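Local coordinates for phosphodiesterase (Candida albicans, PDB 6CPU), which belongs to the cyclic nucleotide phosphodiesterase family and has a largely helical fold that holds a zinc ion and a magnesium ion, at residues A[530-533]-A[534-538]; A[125-128]-A[129-132]. All blocks are in the same frame, centred on the assembly; numbering follows the deposited sequence.

Contact 1 of 2, residues A[530-533]-A[534-538]; sequences IFFI and NLFAE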
# COMPACT_ATOMS: atom_id res chain seq x y z
N ILE A 530 -22.08 -10.77 -6.70
CA ILE A 530 -22.74 -11.08 -7.98
C ILE A 530 -22.68 -9.85 -8.89
O ILE A 530 -22.27 -9.96 -10.05
CB ILE A 530 -24.20 -11.55 -7.79
CG1 ILE A 530 -24.23 -12.91 -7.07
CG2 ILE A 530 -24.93 -11.64 -9.12
CD1 ILE A 530 -25.55 -13.23 -6.41
N PHE A 531 -23.07 -8.70 -8.35
CA PHE A 531 -22.98 -7.42 -9.07
C PHE A 531 -21.60 -7.26 -9.71
O PHE A 531 -21.49 -7.06 -10.92
CB PHE A 531 -23.28 -6.26 -8.11
CG PHE A 531 -23.15 -4.88 -8.73
CD1 PHE A 531 -24.27 -4.21 -9.20
CD2 PHE A 531 -21.91 -4.25 -8.81
CE1 PHE A 531 -24.16 -2.94 -9.75
CE2 PHE A 531 -21.79 -2.99 -9.37
CZ PHE A 531 -22.92 -2.33 -9.84
N PHE A 532 -20.56 -7.37 -8.89
CA PHE A 532 -19.19 -7.13 -9.34
C PHE A 532 -18.68 -8.16 -10.35
O PHE A 532 -18.00 -7.80 -11.32
CB PHE A 532 -18.22 -7.03 -8.16
CG PHE A 532 -16.85 -6.56 -8.54
CD1 PHE A 532 -16.59 -5.21 -8.70
CD2 PHE A 532 -15.83 -7.47 -8.79
CE1 PHE A 532 -15.34 -4.77 -9.08
CE2 PHE A 532 -14.57 -7.04 -9.17
CZ PHE A 532 -14.32 -5.68 -9.32
N ILE A 533 -18.99 -9.43 -10.12
CA ILE A 533 -18.57 -10.50 -11.03
C ILE A 533 -19.22 -10.35 -12.41
O ILE A 533 -18.54 -10.46 -13.43
CB ILE A 533 -18.88 -11.90 -10.44
CG1 ILE A 533 -17.95 -12.18 -9.26
CG2 ILE A 533 -18.71 -12.98 -11.51
CD1 ILE A 533 -18.45 -13.25 -8.32
N ASN A 534 -20.53 -10.10 -12.43
CA ASN A 534 -21.24 -9.93 -13.70
C ASN A 534 -20.80 -8.69 -14.46
O ASN A 534 -20.45 -8.76 -15.64
CB ASN A 534 -22.76 -9.90 -13.47
CG ASN A 534 -23.34 -11.28 -13.21
OD1 ASN A 534 -22.86 -12.28 -13.75
ND2 ASN A 534 -24.39 -11.33 -12.39
N LEU A 535 -20.78 -7.55 -13.78
CA LEU A 535 -20.52 -6.28 -14.44
C LEU A 535 -19.05 -5.98 -14.73
O LEU A 535 -18.76 -5.18 -15.61
CB LEU A 535 -21.17 -5.13 -13.65
CG LEU A 535 -22.70 -5.19 -13.69
CD1 LEU A 535 -23.33 -4.54 -12.46
CD2 LEU A 535 -23.25 -4.55 -14.96
N PHE A 536 -18.11 -6.63 -14.02
CA PHE A 536 -16.67 -6.38 -14.24
C PHE A 536 -15.77 -7.63 -14.37
O PHE A 536 -15.10 -7.80 -15.39
CB PHE A 536 -16.10 -5.46 -13.15
CG PHE A 536 -16.74 -4.10 -13.10
CD1 PHE A 536 -16.64 -3.24 -14.17
CD2 PHE A 536 -17.44 -3.69 -11.97
CE1 PHE A 536 -17.24 -1.98 -14.13
CE2 PHE A 536 -18.04 -2.44 -11.92
CZ PHE A 536 -17.93 -1.58 -13.01
N ALA A 537 -15.75 -8.48 -13.35
CA ALA A 537 -14.70 -9.50 -13.23
C ALA A 537 -14.77 -10.61 -14.28
O ALA A 537 -13.78 -10.89 -14.97
CB ALA A 537 -14.72 -10.11 -11.83
N GLU A 538 -15.94 -11.24 -14.39
CA GLU A 538 -16.12 -12.36 -15.32
C GLU A 538 -15.56 -12.01 -16.70
O GLU A 538 -14.75 -12.76 -17.23
CB GLU A 538 -17.60 -12.74 -15.43
CG GLU A 538 -17.85 -14.05 -16.17
CD GLU A 538 -19.16 -14.72 -15.77
OE1 GLU A 538 -20.06 -14.04 -15.25
OE2 GLU A 538 -19.28 -15.95 -15.99

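Contact 2 of 2, residues A[125-128]-A[129-132]; sequences TNRI and SRVG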
# COMPACT_ATOMS: atom_id res chain seq x y z
N THR A 125 -8.90 12.38 16.47
CA THR A 125 -9.44 11.29 17.27
C THR A 125 -10.29 10.31 16.47
O THR A 125 -10.13 9.09 16.61
CB THR A 125 -10.25 11.84 18.47
OG1 THR A 125 -9.38 12.65 19.26
CG2 THR A 125 -10.80 10.70 19.33
N ASN A 126 -11.18 10.85 15.63
CA ASN A 126 -12.19 10.07 14.93
C ASN A 126 -11.83 9.81 13.47
O ASN A 126 -11.35 10.71 12.76
CB ASN A 126 -13.55 10.78 15.02
CG ASN A 126 -14.63 10.08 14.21
OD1 ASN A 126 -14.77 10.32 13.02
ND2 ASN A 126 -15.43 9.24 14.88
N ARG A 127 -12.04 8.57 13.05
CA ARG A 127 -11.71 8.09 11.71
C ARG A 127 -12.34 8.91 10.60
O ARG A 127 -11.71 9.20 9.58
CB ARG A 127 -12.12 6.61 11.59
CG ARG A 127 -12.14 6.01 10.19
CD ARG A 127 -10.76 5.80 9.59
NE ARG A 127 -10.87 5.39 8.20
CZ ARG A 127 -9.86 5.30 7.34
NH1 ARG A 127 -8.61 5.55 7.72
NH2 ARG A 127 -10.09 4.93 6.09
N ILE A 128 -13.60 9.30 10.79
CA ILE A 128 -14.29 10.04 9.75
C ILE A 128 -13.73 11.45 9.66
O ILE A 128 -13.57 11.97 8.56
CB ILE A 128 -15.83 10.05 9.98
CG1 ILE A 128 -16.35 8.61 10.12
CG2 ILE A 128 -16.54 10.77 8.85
CD1 ILE A 128 -16.18 7.71 8.93
N SER A 129 -13.41 12.05 10.80
CA SER A 129 -12.71 13.34 10.84
C SER A 129 -11.36 13.24 10.09
O SER A 129 -11.00 14.14 9.31
CB SER A 129 -12.45 13.75 12.28
OG SER A 129 -11.89 15.05 12.39
N ARG A 130 -10.63 12.17 10.35
CA ARG A 130 -9.29 11.98 9.75
C ARG A 130 -9.35 11.91 8.22
O ARG A 130 -8.54 12.55 7.52
CB ARG A 130 -8.62 10.73 10.29
CG ARG A 130 -8.12 10.85 11.71
CD ARG A 130 -7.17 9.72 12.08
NE ARG A 130 -7.75 8.38 12.04
CZ ARG A 130 -8.49 7.83 13.00
NH1 ARG A 130 -8.81 8.50 14.10
NH2 ARG A 130 -8.93 6.58 12.83
N VAL A 131 -10.30 11.16 7.69
CA VAL A 131 -10.46 11.02 6.25
C VAL A 131 -10.85 12.37 5.64
O VAL A 131 -10.36 12.73 4.58
CB VAL A 131 -11.47 9.90 5.88
CG1 VAL A 131 -11.69 9.85 4.38
CG2 VAL A 131 -11.00 8.54 6.41
N GLY A 132 -11.73 13.10 6.30
CA GLY A 132 -12.10 14.44 5.84
C GLY A 132 -10.90 15.39 5.79
O GLY A 132 -10.78 16.19 4.86

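Contact 1 of 2, residues A[530-533]-A[534-538]
L535 CD1 sits squarely over one face of the F531 ring, 3.3 Å from the ring centroid and only 15° off its normal, a close CH-pi contact between residues four apart on one helix. With CG of F531 anti to its backbone N (chi1 177°), the ring swings beside the carbonyl carbon, on the side from which the leucine one turn later reaches it. The F532 ring has F536 CB over one face, 4.3 Å from the centroid and offset toward the rim, while A537 CB approaches it obliquely. The F532 and F536 rings form an oblique pair, their planes 52° apart, in which F536 CD2 comes 3.7 Å from F532 CD1; F532 CD1 lies at the edge of the F536 ring, near its plane. The F532 side chain is about 10 Å from the bound zinc ion. The side chains of I530 and N534 lie side by side, CG2 of I530 touching ND2 of N534 at 3.3 Å.

The backbone changes its winding here. N534 N and L535 N bond to the carbonyls four residues back, I530 O and F531 O. F532 O then accepts twice, from F536 N through a bent bond and from A537 N at 3.1 Å, and E538 N reaches five residues back to I533 O, 2.9 Å away. These i+5 bonds mark the wider pi-type turn at 534-537.

Both segments belong to helix 525-547. F532 meets I463 and V466 and F536 meets M424, all in loops. The helix also packs against helix 552-569: I530 meets W565, I533 touches I558 and K562, and K562 NZ is shared by N534 OD1, through a hydrogen bond, and E538 OE1, through a salt bridge.

Contact 2 of 2, residues A[125-128]-A[129-132]
N126 OD1 receives S129 N at 3.1 Å, in the plane of the side-chain carbonyl and on a lone pair, with an N-H...O angle of 157°. The same oxygen also takes a weak bond from I128 N, so one side-chain atom meets two amides of the first helical turn. A first torsion near 180° turns the N126 side chain away from its own N, beside the carbonyl carbon, which carries OD1 forward over these amides, while ND2 is bonded to K504 O.

Backbone hydrogen bonds continue the helix in i+4 register: R130 N to N126 O at 2.9 Å, V131 N to R127 O and G132 N to I128 O.

The guanidinium groups make contacts of another kind. V131 CG2 lies over the centre of the R127 guanidinium, 3.6 Å from CZ. The R130 chain folds back at chi3 (-62°), laying one guanidinium face on the backbone of the preceding turn, with R127 CA 3.5 Å from CZ; R130 NH2 also touches R127 CB at 3.4 Å. At the edge of this group, in its plane, lies T125 O. R130 NH1 is bonded chiefly to L124 O, just before the segment, and only weakly to T125 O (2.9 Å, 124°).

Salt bridges and a further amide partner hold the charged ends. D41 OD2 is gripped by both arginines, R127 through NH1 and R130 through NE. E486 pairs with R127 NE, and D505 with R130 NH2, while N271 OD1 accepts from R127 NH2. Together, the side-chain acceptor just before the helix and the two amides it meets form a classic asparagine N-cap, here opening helix 127-135.

In the fold
Both contacts are local, each within a single helix or its start, and they do not touch: their nearest atoms are about 19 Å apart. Contact 2 is buried, with seven of its eight residues inside the protein, whereas contact 1 is only partly buried and lies farther from the chain centre. Their chemistry follows suit. In the interior, the arginines of 125-132 are matched by acidic residues from distant parts of the chain, including helix 470-495; at the outer position, 530-538 relies mainly on aromatic and aliphatic packing, with one lysine from helix 552-569 as its polar tie. The irregularities differ too: a capped beginning against a widened turn in mid-helix.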